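Local atomic coordinates of maltose/maltodextrin-binding protein (Thermus thermophilus, PDB entry 2GH9), a protein that binds maltotriose and probably serves as a periplasmic receptor that captures maltodextrins for uptake. Residues W131-T142 with F198-L208; L185-L196 with V367-K375. One frame throughout, in Å; residues are numbered along the deposited sequence.

Contact 1: W131-T142 with F198-L208; sequences WEEFLALAQKLT and FIKDLRFKYNL
L208 reaches back from the loop after helix 189-204 and wedges its two methyls against helix 131-141. L208 CD2 lies 3.7 Å from A138 CB and 3.9 Å from Q139 CG, while L208 CD1 leans on L135 and, obliquely, on the F134 ring. At the other end of the interface W131 carries the load. Its CG stands anti to the backbone N (chi1 166°), which sends the indole across to the opposing segment. There W131 presents its edge to one face of Y206, with planes at 67° and W131 CZ2 3.9 Å from Y206 CE2; K205 CG lies over the opposite face of the phenol. F198 in turn points its edge at the indole in an offset edge-to-face pair, F198 CE1 coming to 3.5 Å from W131 CH2. L135 fills the angle beside Y206, L135 CD2 lying 3.7 Å from Y206 CD1.

One direct hydrogen bond crosses the contact: Q139 NE2 donates to Y206 O over 3.1 Å, nearly straight at 176° and within the amide plane of Q139. A leucine at Q139 would probably deprive Y206 O of this donor and let the turn before L208 shift. A water donates to both T142 OG1 and L208 O (2.9 Å to the latter), a second, indirect polar link. F134 and A138 also touch M229 on strand 227-232. The whole is an aromatic cluster extended by an aliphatic wedge, joining a sheet-covering helix to a helix-ending turn within one alpha/beta lobe of the periplasmic binding protein fold.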
loop_
_atom_site.group_PDB
_atom_site.type_symbol
_atom_site.label_atom_id
_atom_site.label_comp_id
_atom_site.label_asym_id
_atom_site.label_seq_id
_atom_site.Cartn_x
_atom_site.Cartn_y
_atom_site.Cartn_z
ATOM N N TRP A 131 10.501 8.702 19.649
ATOM C CA TRP A 131 9.104 8.843 19.966
ATOM C C TRP A 131 8.831 10.106 20.776
ATOM O O TRP A 131 7.862 10.799 20.534
ATOM C CB TRP A 131 8.590 7.633 20.760
ATOM C CG TRP A 131 7.262 7.932 21.372
ATOM C CD1 TRP A 131 7.016 8.256 22.677
ATOM C CD2 TRP A 131 6.005 8.046 20.685
ATOM N NE1 TRP A 131 5.684 8.528 22.846
ATOM C CE2 TRP A 131 5.043 8.410 21.642
ATOM C CE3 TRP A 131 5.603 7.866 19.345
ATOM C CZ2 TRP A 131 3.704 8.588 21.323
ATOM C CZ3 TRP A 131 4.273 8.036 19.027
ATOM C CH2 TRP A 131 3.333 8.394 20.017
ATOM N N GLU A 132 9.686 10.380 21.752
ATOM C CA GLU A 132 9.421 11.444 22.726
ATOM C C GLU A 132 9.546 12.811 22.043
ATOM O O GLU A 132 8.761 13.724 22.282
ATOM C CB GLU A 132 10.387 11.327 23.921
ATOM C CG GLU A 132 10.136 10.111 24.878
ATOM C CD GLU A 132 10.517 8.729 24.313
ATOM O OE1 GLU A 132 11.501 8.619 23.538
ATOM O OE2 GLU A 132 9.819 7.735 24.670
ATOM N N GLU A 133 10.539 12.920 21.174
ATOM C CA GLU A 133 10.756 14.116 20.374
ATOM C C GLU A 133 9.613 14.360 19.366
ATOM O O GLU A 133 9.204 15.494 19.144
ATOM C CB GLU A 133 12.073 13.965 19.624
ATOM C CG GLU A 133 12.857 15.224 19.493
ATOM C CD GLU A 133 14.214 14.976 18.895
ATOM O OE1 GLU A 133 15.218 15.279 19.565
ATOM O OE2 GLU A 133 14.279 14.472 17.766
ATOM N N PHE A 134 9.119 13.279 18.764
ATOM C CA PHE A 134 7.976 13.311 17.851
ATOM C C PHE A 134 6.721 13.743 18.577
ATOM O O PHE A 134 6.004 14.609 18.102
ATOM C CB PHE A 134 7.744 11.923 17.226
ATOM C CG PHE A 134 6.361 11.740 16.623
ATOM C CD1 PHE A 134 6.074 12.217 15.344
ATOM C CD2 PHE A 134 5.369 11.062 17.323
ATOM C CE1 PHE A 134 4.811 12.055 14.796
ATOM C CE2 PHE A 134 4.119 10.885 16.774
ATOM C CZ PHE A 134 3.841 11.385 15.502
ATOM N N LEU A 135 6.462 13.100 19.715
ATOM C CA LEU A 135 5.301 13.386 20.528
ATOM C C LEU A 135 5.251 14.847 20.935
ATOM O O LEU A 135 4.224 15.502 20.753
ATOM C CB LEU A 135 5.259 12.485 21.767
ATOM C CG LEU A 135 4.047 12.661 22.689
ATOM C CD1 LEU A 135 2.718 12.552 21.924
ATOM C CD2 LEU A 135 4.130 11.641 23.841
ATOM N N ALA A 136 6.365 15.351 21.453
ATOM C CA ALA A 136 6.461 16.744 21.907
ATOM C C ALA A 136 6.206 17.734 20.765
ATOM O O ALA A 136 5.450 18.696 20.924
ATOM C CB ALA A 136 7.824 17.004 22.538
ATOM N N LEU A 137 6.822 17.470 19.616
ATOM C CA LEU A 137 6.624 18.259 18.404
ATOM C C LEU A 137 5.178 18.229 17.895
ATOM O O LEU A 137 4.608 19.280 17.597
ATOM C CB LEU A 137 7.558 17.757 17.312
ATOM C CG LEU A 137 7.625 18.470 15.966
ATOM C CD1 LEU A 137 8.037 19.931 16.152
ATOM C CD2 LEU A 137 8.600 17.733 15.025
ATOM N N ALA A 138 4.597 17.033 17.780
ATOM C CA ALA A 138 3.260 16.875 17.224
ATOM C C ALA A 138 2.221 17.607 18.075
ATOM O O ALA A 138 1.308 18.230 17.549
ATOM C CB ALA A 138 2.892 15.378 17.094
ATOM N N GLN A 139 2.360 17.504 19.396
ATOM C CA GLN A 139 1.442 18.181 20.316
ATOM C C GLN A 139 1.609 19.702 20.231
ATOM O O GLN A 139 0.609 20.436 20.242
ATOM C CB GLN A 139 1.641 17.690 21.757
ATOM C CG GLN A 139 0.998 16.303 22.025
ATOM C CD GLN A 139 1.420 15.697 23.345
ATOM O OE1 GLN A 139 2.461 16.049 23.896
ATOM N NE2 GLN A 139 0.636 14.762 23.841
ATOM N N LYS A 140 2.863 20.145 20.140
ATOM C CA LYS A 140 3.206 21.564 20.006
ATOM C C LYS A 140 2.587 22.204 18.769
ATOM O O LYS A 140 2.075 23.331 18.830
ATOM C CB LYS A 140 4.725 21.748 19.939
ATOM C CG LYS A 140 5.158 23.215 19.781
ATOM C CD LYS A 140 6.653 23.368 19.616
ATOM C CE LYS A 140 7.024 24.787 19.146
ATOM N NZ LYS A 140 6.597 25.103 17.706
ATOM N N LEU A 141 2.671 21.497 17.646
ATOM C CA LEU A 141 2.256 22.047 16.365
ATOM C C LEU A 141 0.765 21.917 16.160
ATOM O O LEU A 141 0.242 22.447 15.182
ATOM C CB LEU A 141 3.022 21.384 15.212
ATOM C CG LEU A 141 4.535 21.576 15.242
ATOM C CD1 LEU A 141 5.227 20.644 14.258
ATOM C CD2 LEU A 141 4.906 23.039 14.973
ATOM N N THR A 142 0.082 21.222 17.070
ATOM C CA THR A 142 -1.371 21.113 17.043
ATOM C C THR A 142 -1.980 22.271 17.839
ATOM O O THR A 142 -1.624 22.488 18.996
ATOM C CB THR A 142 -1.840 19.763 17.636
ATOM O OG1 THR A 142 -1.106 18.691 17.023
ATOM C CG2 THR A 142 -3.338 19.567 17.422
ATOM N N PHE A 198 -2.138 1.490 22.132
ATOM C CA PHE A 198 -1.342 2.592 21.581
ATOM C C PHE A 198 -2.140 3.425 20.562
ATOM O O PHE A 198 -2.090 4.677 20.582
ATOM C CB PHE A 198 -0.048 2.082 20.935
ATOM C CG PHE A 198 0.657 3.130 20.139
ATOM C CD1 PHE A 198 1.251 4.193 20.778
ATOM C CD2 PHE A 198 0.685 3.084 18.755
ATOM C CE1 PHE A 198 1.862 5.199 20.064
ATOM C CE2 PHE A 198 1.293 4.092 18.030
ATOM C CZ PHE A 198 1.895 5.143 18.685
ATOM N N ILE A 199 -2.866 2.736 19.670
ATOM C CA ILE A 199 -3.708 3.433 18.702
ATOM C C ILE A 199 -4.793 4.240 19.428
ATOM O O ILE A 199 -4.982 5.411 19.125
ATOM C CB ILE A 199 -4.295 2.509 17.608
ATOM C CG1 ILE A 199 -3.170 1.893 16.765
ATOM C CG2 ILE A 199 -5.271 3.304 16.711
ATOM C CD1 ILE A 199 -3.526 0.582 16.056
ATOM N N LYS A 200 -5.462 3.644 20.409
ATOM C CA LYS A 200 -6.378 4.434 21.270
ATOM C C LYS A 200 -5.714 5.666 21.875
ATOM O O LYS A 200 -6.270 6.770 21.831
ATOM C CB LYS A 200 -6.966 3.586 22.391
ATOM C CG LYS A 200 -8.083 2.720 21.946
ATOM C CD LYS A 200 -8.603 1.807 23.083
ATOM C CE LYS A 200 -9.423 2.562 24.136
ATOM N NZ LYS A 200 -9.876 1.587 25.193
ATOM N N ASP A 201 -4.508 5.471 22.407
ATOM C CA ASP A 201 -3.770 6.534 23.077
ATOM C C ASP A 201 -3.470 7.683 22.148
ATOM O O ASP A 201 -3.357 8.811 22.600
ATOM C CB ASP A 201 -2.450 6.020 23.686
ATOM C CG ASP A 201 -2.654 5.069 24.859
ATOM O OD1 ASP A 201 -3.788 4.938 25.372
ATOM O OD2 ASP A 201 -1.655 4.435 25.276
ATOM N N LEU A 202 -3.300 7.396 20.853
ATOM C CA LEU A 202 -3.070 8.437 19.847
ATOM C C LEU A 202 -4.239 9.437 19.838
ATOM O O LEU A 202 -4.080 10.586 19.459
ATOM C CB LEU A 202 -2.858 7.817 18.435
ATOM C CG LEU A 202 -1.495 7.143 18.144
ATOM C CD1 LEU A 202 -1.435 6.502 16.752
ATOM C CD2 LEU A 202 -0.354 8.137 18.279
ATOM N N ARG A 203 -5.414 8.979 20.244
ATOM C CA ARG A 203 -6.570 9.870 20.350
ATOM C C ARG A 203 -6.785 10.328 21.790
ATOM O O ARG A 203 -6.800 11.504 22.047
ATOM C CB ARG A 203 -7.823 9.186 19.829
ATOM C CG ARG A 203 -9.088 10.049 19.872
ATOM C CD ARG A 203 -10.200 9.362 19.098
ATOM N NE ARG A 203 -9.959 9.459 17.655
ATOM C CZ ARG A 203 -10.556 8.722 16.722
ATOM N NH1 ARG A 203 -11.446 7.802 17.051
ATOM N NH2 ARG A 203 -10.251 8.903 15.444
ATOM N N PHE A 204 -6.926 9.392 22.719
ATOM C CA PHE A 204 -7.442 9.724 24.056
ATOM C C PHE A 204 -6.395 10.138 25.099
ATOM O O PHE A 204 -6.750 10.681 26.164
ATOM C CB PHE A 204 -8.246 8.551 24.589
ATOM C CG PHE A 204 -9.378 8.142 23.697
ATOM C CD1 PHE A 204 -10.351 9.070 23.320
ATOM C CD2 PHE A 204 -9.473 6.834 23.217
ATOM C CE1 PHE A 204 -11.408 8.689 22.485
ATOM C CE2 PHE A 204 -10.518 6.457 22.382
ATOM C CZ PHE A 204 -11.486 7.386 22.022
ATOM N N LYS A 205 -5.125 9.846 24.837
ATOM C CA LYS A 205 -4.066 10.207 25.772
ATOM C C LYS A 205 -3.226 11.308 25.184
ATOM O O LYS A 205 -3.025 12.346 25.808
ATOM C CB LYS A 205 -3.164 9.021 26.105
ATOM C CG LYS A 205 -2.052 9.398 27.088
ATOM C CD LYS A 205 -0.994 8.338 27.234
ATOM C CE LYS A 205 -1.533 7.060 27.842
ATOM N NZ LYS A 205 -0.378 6.194 28.284
ATOM N N TYR A 206 -2.695 11.057 23.987
ATOM C CA TYR A 206 -1.778 11.987 23.358
ATOM C C TYR A 206 -2.510 13.080 22.597
ATOM O O TYR A 206 -1.912 14.096 22.275
ATOM C CB TYR A 206 -0.778 11.251 22.434
ATOM C CG TYR A 206 -0.075 10.061 23.075
ATOM C CD1 TYR A 206 0.764 10.225 24.186
ATOM C CD2 TYR A 206 -0.233 8.781 22.562
ATOM C CE1 TYR A 206 1.429 9.136 24.760
ATOM C CE2 TYR A 206 0.405 7.687 23.139
ATOM C CZ TYR A 206 1.234 7.870 24.233
ATOM O OH TYR A 206 1.826 6.772 24.789
ATOM N N ASN A 207 -3.803 12.870 22.320
ATOM C CA ASN A 207 -4.670 13.881 21.692
ATOM C C ASN A 207 -4.115 14.381 20.347
ATOM O O ASN A 207 -4.008 15.598 20.109
ATOM C CB ASN A 207 -4.944 15.050 22.660
ATOM C CG ASN A 207 -6.066 15.967 22.168
ATOM O OD1 ASN A 207 -7.116 15.502 21.696
ATOM N ND2 ASN A 207 -5.840 17.271 22.261
ATOM N N LEU A 208 -3.754 13.430 19.474
ATOM C CA LEU A 208 -3.150 13.766 18.187
ATOM C C LEU A 208 -4.131 13.600 17.022
ATOM O O LEU A 208 -4.175 14.446 16.109
ATOM C CB LEU A 208 -1.873 12.933 17.950
ATOM C CG LEU A 208 -0.655 13.271 18.819
ATOM C CD1 LEU A 208 0.569 12.455 18.414
ATOM C CD2 LEU A 208 -0.334 14.749 18.733
HETATM O O HOH W 1 -2.217 16.442 15.362
#

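Contact 2: L185-L196 with V367-K375; sequences LLIGGEVGEKAL and VEDMVAEIK
The backbone bond from L196 N to G192 O, 2.9 Å long, belongs to the helical stretch that receives V367 as a knob in a hole formed by G189, G192, E193 and L196. V367 divides its work between two methyls: V367 CG2 meets L196 CD1 at 3.5 Å, and V367 CG1 rests 3.4 Å from G189 N, beside G188. At two positions the lack of a side chain matters locally: a beta carbon on G188 would collide with V371 CG2, which lies 3.7 Å from G188 CA, and one on G192 would press on V367 CG1 and strike I187 O.

M370 leaves its helix with CG anti to the backbone N (chi1 177°) and bends at chi3, bringing M370 CE 3.5 Å from I187 O and against the I187 side chain. That carbonyl is buried with no hydrogen-bonding partner in the model. Farther along, L185 CD1 touches I374 CD1 at 3.7 Å. I187 and M370 also reach W348 and A351, respectively, on helix 341-357. The axes of segments 189-196 and 367-375 approach to 10.2 Å at an angle of 124°, and V367 makes this a knob-into-hole contact between helix 189-204 and the C-terminal helix 363-378.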
loop_
_atom_site.group_PDB
_atom_site.type_symbol
_atom_site.label_atom_id
_atom_site.label_comp_id
_atom_site.label_asym_id
_atom_site.label_seq_id
_atom_site.Cartn_x
_atom_site.Cartn_y
_atom_site.Cartn_z
ATOM N N LEU A 185 -2.756 -16.658 13.286
ATOM C CA LEU A 185 -2.605 -15.204 13.266
ATOM C C LEU A 185 -1.487 -14.795 14.211
ATOM O O LEU A 185 -1.216 -15.493 15.191
ATOM C CB LEU A 185 -3.875 -14.486 13.713
ATOM C CG LEU A 185 -5.066 -14.310 12.777
ATOM C CD1 LEU A 185 -6.138 -13.533 13.525
ATOM C CD2 LEU A 185 -4.699 -13.600 11.486
ATOM N N LEU A 186 -0.845 -13.665 13.901
ATOM C CA LEU A 186 0.146 -13.047 14.782
ATOM C C LEU A 186 -0.285 -11.662 15.271
ATOM O O LEU A 186 0.421 -11.044 16.069
ATOM C CB LEU A 186 1.507 -12.959 14.079
ATOM C CG LEU A 186 2.200 -14.304 13.893
ATOM C CD1 LEU A 186 3.479 -14.153 13.110
ATOM C CD2 LEU A 186 2.451 -14.961 15.259
ATOM N N ILE A 187 -1.458 -11.206 14.831
ATOM C CA ILE A 187 -1.936 -9.857 15.141
ATOM C C ILE A 187 -3.004 -9.820 16.244
ATOM O O ILE A 187 -3.556 -8.771 16.537
ATOM C CB ILE A 187 -2.423 -9.121 13.859
ATOM C CG1 ILE A 187 -3.535 -9.901 13.151
ATOM C CG2 ILE A 187 -1.218 -8.882 12.911
ATOM C CD1 ILE A 187 -4.460 -9.013 12.270
ATOM N N GLY A 188 -3.292 -10.981 16.841
ATOM C CA GLY A 188 -4.189 -11.072 17.987
ATOM C C GLY A 188 -3.394 -11.223 19.273
ATOM O O GLY A 188 -2.177 -10.963 19.309
ATOM N N GLY A 189 -4.091 -11.628 20.339
ATOM C CA GLY A 189 -3.461 -11.853 21.641
ATOM C C GLY A 189 -2.853 -10.594 22.216
ATOM O O GLY A 189 -3.412 -9.516 22.062
ATOM N N GLU A 190 -1.697 -10.735 22.866
ATOM C CA GLU A 190 -1.045 -9.610 23.542
ATOM C C GLU A 190 -0.578 -8.534 22.573
ATOM O O GLU A 190 -0.677 -7.351 22.890
ATOM C CB GLU A 190 0.157 -10.070 24.376
ATOM C CG GLU A 190 -0.223 -10.695 25.710
ATOM C CD GLU A 190 -1.133 -9.796 26.529
ATOM O OE1 GLU A 190 -0.850 -8.568 26.602
ATOM O OE2 GLU A 190 -2.137 -10.313 27.083
ATOM N N VAL A 191 -0.063 -8.964 21.419
ATOM C CA VAL A 191 0.436 -8.039 20.392
ATOM C C VAL A 191 -0.693 -7.106 20.003
ATOM O O VAL A 191 -0.514 -5.899 19.970
ATOM C CB VAL A 191 0.938 -8.772 19.127
ATOM C CG1 VAL A 191 1.223 -7.761 17.980
ATOM C CG2 VAL A 191 2.169 -9.581 19.442
ATOM N N GLY A 192 -1.851 -7.701 19.712
ATOM C CA GLY A 192 -3.030 -6.980 19.267
ATOM C C GLY A 192 -3.576 -6.027 20.311
ATOM O O GLY A 192 -3.937 -4.897 20.007
ATOM N N GLU A 193 -3.629 -6.494 21.555
ATOM C CA GLU A 193 -4.088 -5.657 22.666
ATOM C C GLU A 193 -3.186 -4.427 22.849
ATOM O O GLU A 193 -3.672 -3.308 23.008
ATOM C CB GLU A 193 -4.136 -6.480 23.954
ATOM C CG GLU A 193 -5.187 -7.585 23.935
ATOM C CD GLU A 193 -5.061 -8.561 25.130
ATOM O OE1 GLU A 193 -4.637 -8.119 26.213
ATOM O OE2 GLU A 193 -5.381 -9.768 24.967
ATOM N N LYS A 194 -1.873 -4.628 22.799
ATOM C CA LYS A 194 -0.938 -3.509 22.969
ATOM C C LYS A 194 -0.976 -2.528 21.787
ATOM O O LYS A 194 -0.895 -1.311 21.986
ATOM C CB LYS A 194 0.477 -4.015 23.200
ATOM C CG LYS A 194 0.680 -4.780 24.518
ATOM C CD LYS A 194 1.862 -5.744 24.399
ATOM C CE LYS A 194 2.172 -6.483 25.683
ATOM N NZ LYS A 194 3.010 -7.707 25.442
ATOM N N ALA A 195 -1.084 -3.058 20.564
ATOM C CA ALA A 195 -1.208 -2.220 19.379
ATOM C C ALA A 195 -2.452 -1.362 19.476
ATOM O O ALA A 195 -2.392 -0.154 19.270
ATOM C CB ALA A 195 -1.254 -3.062 18.105
ATOM N N LEU A 196 -3.581 -1.986 19.801
ATOM C CA LEU A 196 -4.854 -1.255 19.864
ATOM C C LEU A 196 -4.899 -0.202 20.979
ATOM O O LEU A 196 -5.493 0.865 20.794
ATOM C CB LEU A 196 -6.031 -2.213 20.034
ATOM C CG LEU A 196 -6.401 -3.097 18.847
ATOM C CD1 LEU A 196 -7.731 -3.820 19.163
ATOM C CD2 LEU A 196 -6.494 -2.260 17.574
ATOM N N VAL A 367 -10.008 -7.732 20.513
ATOM C CA VAL A 367 -9.004 -8.586 19.871
ATOM C C VAL A 367 -9.455 -10.054 19.818
ATOM O O VAL A 367 -9.231 -10.750 18.812
ATOM C CB VAL A 367 -7.622 -8.469 20.570
ATOM C CG1 VAL A 367 -6.626 -9.456 19.972
ATOM C CG2 VAL A 367 -7.092 -7.036 20.475
ATOM N N GLU A 368 -10.082 -10.530 20.896
ATOM C CA GLU A 368 -10.607 -11.905 20.929
ATOM C C GLU A 368 -11.641 -12.139 19.820
ATOM O O GLU A 368 -11.556 -13.121 19.080
ATOM C CB GLU A 368 -11.211 -12.245 22.309
ATOM C CG GLU A 368 -10.165 -12.584 23.380
ATOM C CD GLU A 368 -10.749 -12.811 24.794
ATOM O OE1 GLU A 368 -11.940 -12.517 25.049
ATOM O OE2 GLU A 368 -9.974 -13.282 25.655
ATOM N N ASP A 369 -12.593 -11.220 19.715
ATOM C CA ASP A 369 -13.649 -11.264 18.708
ATOM C C ASP A 369 -13.098 -11.129 17.283
ATOM O O ASP A 369 -13.548 -11.831 16.371
ATOM C CB ASP A 369 -14.678 -10.150 18.959
ATOM C CG ASP A 369 -15.447 -10.312 20.299
ATOM O OD1 ASP A 369 -15.379 -11.396 20.944
ATOM O OD2 ASP A 369 -16.113 -9.328 20.705
ATOM N N MET A 370 -12.131 -10.224 17.095
ATOM C CA MET A 370 -11.445 -10.080 15.807
ATOM C C MET A 370 -10.874 -11.419 15.363
ATOM O O MET A 370 -11.147 -11.879 14.253
ATOM C CB MET A 370 -10.314 -9.050 15.919
ATOM C CG MET A 370 -9.471 -8.853 14.638
ATOM S SD MET A 370 -7.950 -7.930 14.976
ATOM C CE MET A 370 -6.793 -9.238 15.359
ATOM N N VAL A 371 -10.073 -12.020 16.239
ATOM C CA VAL A 371 -9.477 -13.336 16.012
ATOM C C VAL A 371 -10.541 -14.420 15.720
ATOM O O VAL A 371 -10.348 -15.276 14.840
ATOM C CB VAL A 371 -8.617 -13.777 17.233
ATOM C CG1 VAL A 371 -8.216 -15.244 17.119
ATOM C CG2 VAL A 371 -7.373 -12.877 17.377
ATOM N N ALA A 372 -11.649 -14.372 16.467
ATOM C CA ALA A 372 -12.770 -15.312 16.286
ATOM C C ALA A 372 -13.430 -15.150 14.912
ATOM O O ALA A 372 -13.610 -16.133 14.195
ATOM C CB ALA A 372 -13.795 -15.124 17.382
ATOM N N GLU A 373 -13.774 -13.909 14.568
ATOM C CA GLU A 373 -14.310 -13.536 13.244
ATOM C C GLU A 373 -13.441 -13.949 12.054
ATOM O O GLU A 373 -13.963 -14.433 11.047
ATOM C CB GLU A 373 -14.519 -12.029 13.166
ATOM C CG GLU A 373 -15.701 -11.518 13.964
ATOM C CD GLU A 373 -15.905 -10.015 13.834
ATOM O OE1 GLU A 373 -15.445 -9.413 12.829
ATOM O OE2 GLU A 373 -16.539 -9.430 14.742
ATOM N N ILE A 374 -12.132 -13.724 12.167
ATOM C CA ILE A 374 -11.173 -14.132 11.136
ATOM C C ILE A 374 -11.081 -15.654 11.007
ATOM O O ILE A 374 -11.049 -16.168 9.889
ATOM C CB ILE A 374 -9.741 -13.540 11.388
ATOM C CG1 ILE A 374 -9.742 -12.020 11.186
ATOM C CG2 ILE A 374 -8.730 -14.164 10.462
ATOM C CD1 ILE A 374 -8.497 -11.321 11.713
ATOM N N LYS A 375 -11.028 -16.370 12.135
ATOM C CA LYS A 375 -10.980 -17.850 12.115
ATOM C C LYS A 375 -12.192 -18.418 11.391
ATOM O O LYS A 375 -12.065 -19.318 10.549
ATOM C CB LYS A 375 -10.906 -18.442 13.532
ATOM C CG LYS A 375 -9.507 -18.452 14.127
ATOM C CD LYS A 375 -9.460 -19.152 15.494
ATOM C CE LYS A 375 -8.144 -18.854 16.224
ATOM N NZ LYS A 375 -7.963 -19.640 17.495
#

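From the N terminus the chain passes 131-142, then 185-196, 198-208 and finally 367-375, so the two contacts alternate and cross rather than nest. Contact 1 closes a loop of 55 intervening residues that contains helix 156-166 and the small hairpin 172-181. Contact 2 closes a far longer one of 170, taking in helix 215-224, strands of both larger sheets and helix 341-357. Helix 189-204 serves both: its N-terminal half meets the C-terminal helix 363-378, its C-terminal end and following turn meet helix 131-141. With centres 24 Å apart, the contacts share that helix but otherwise do not touch.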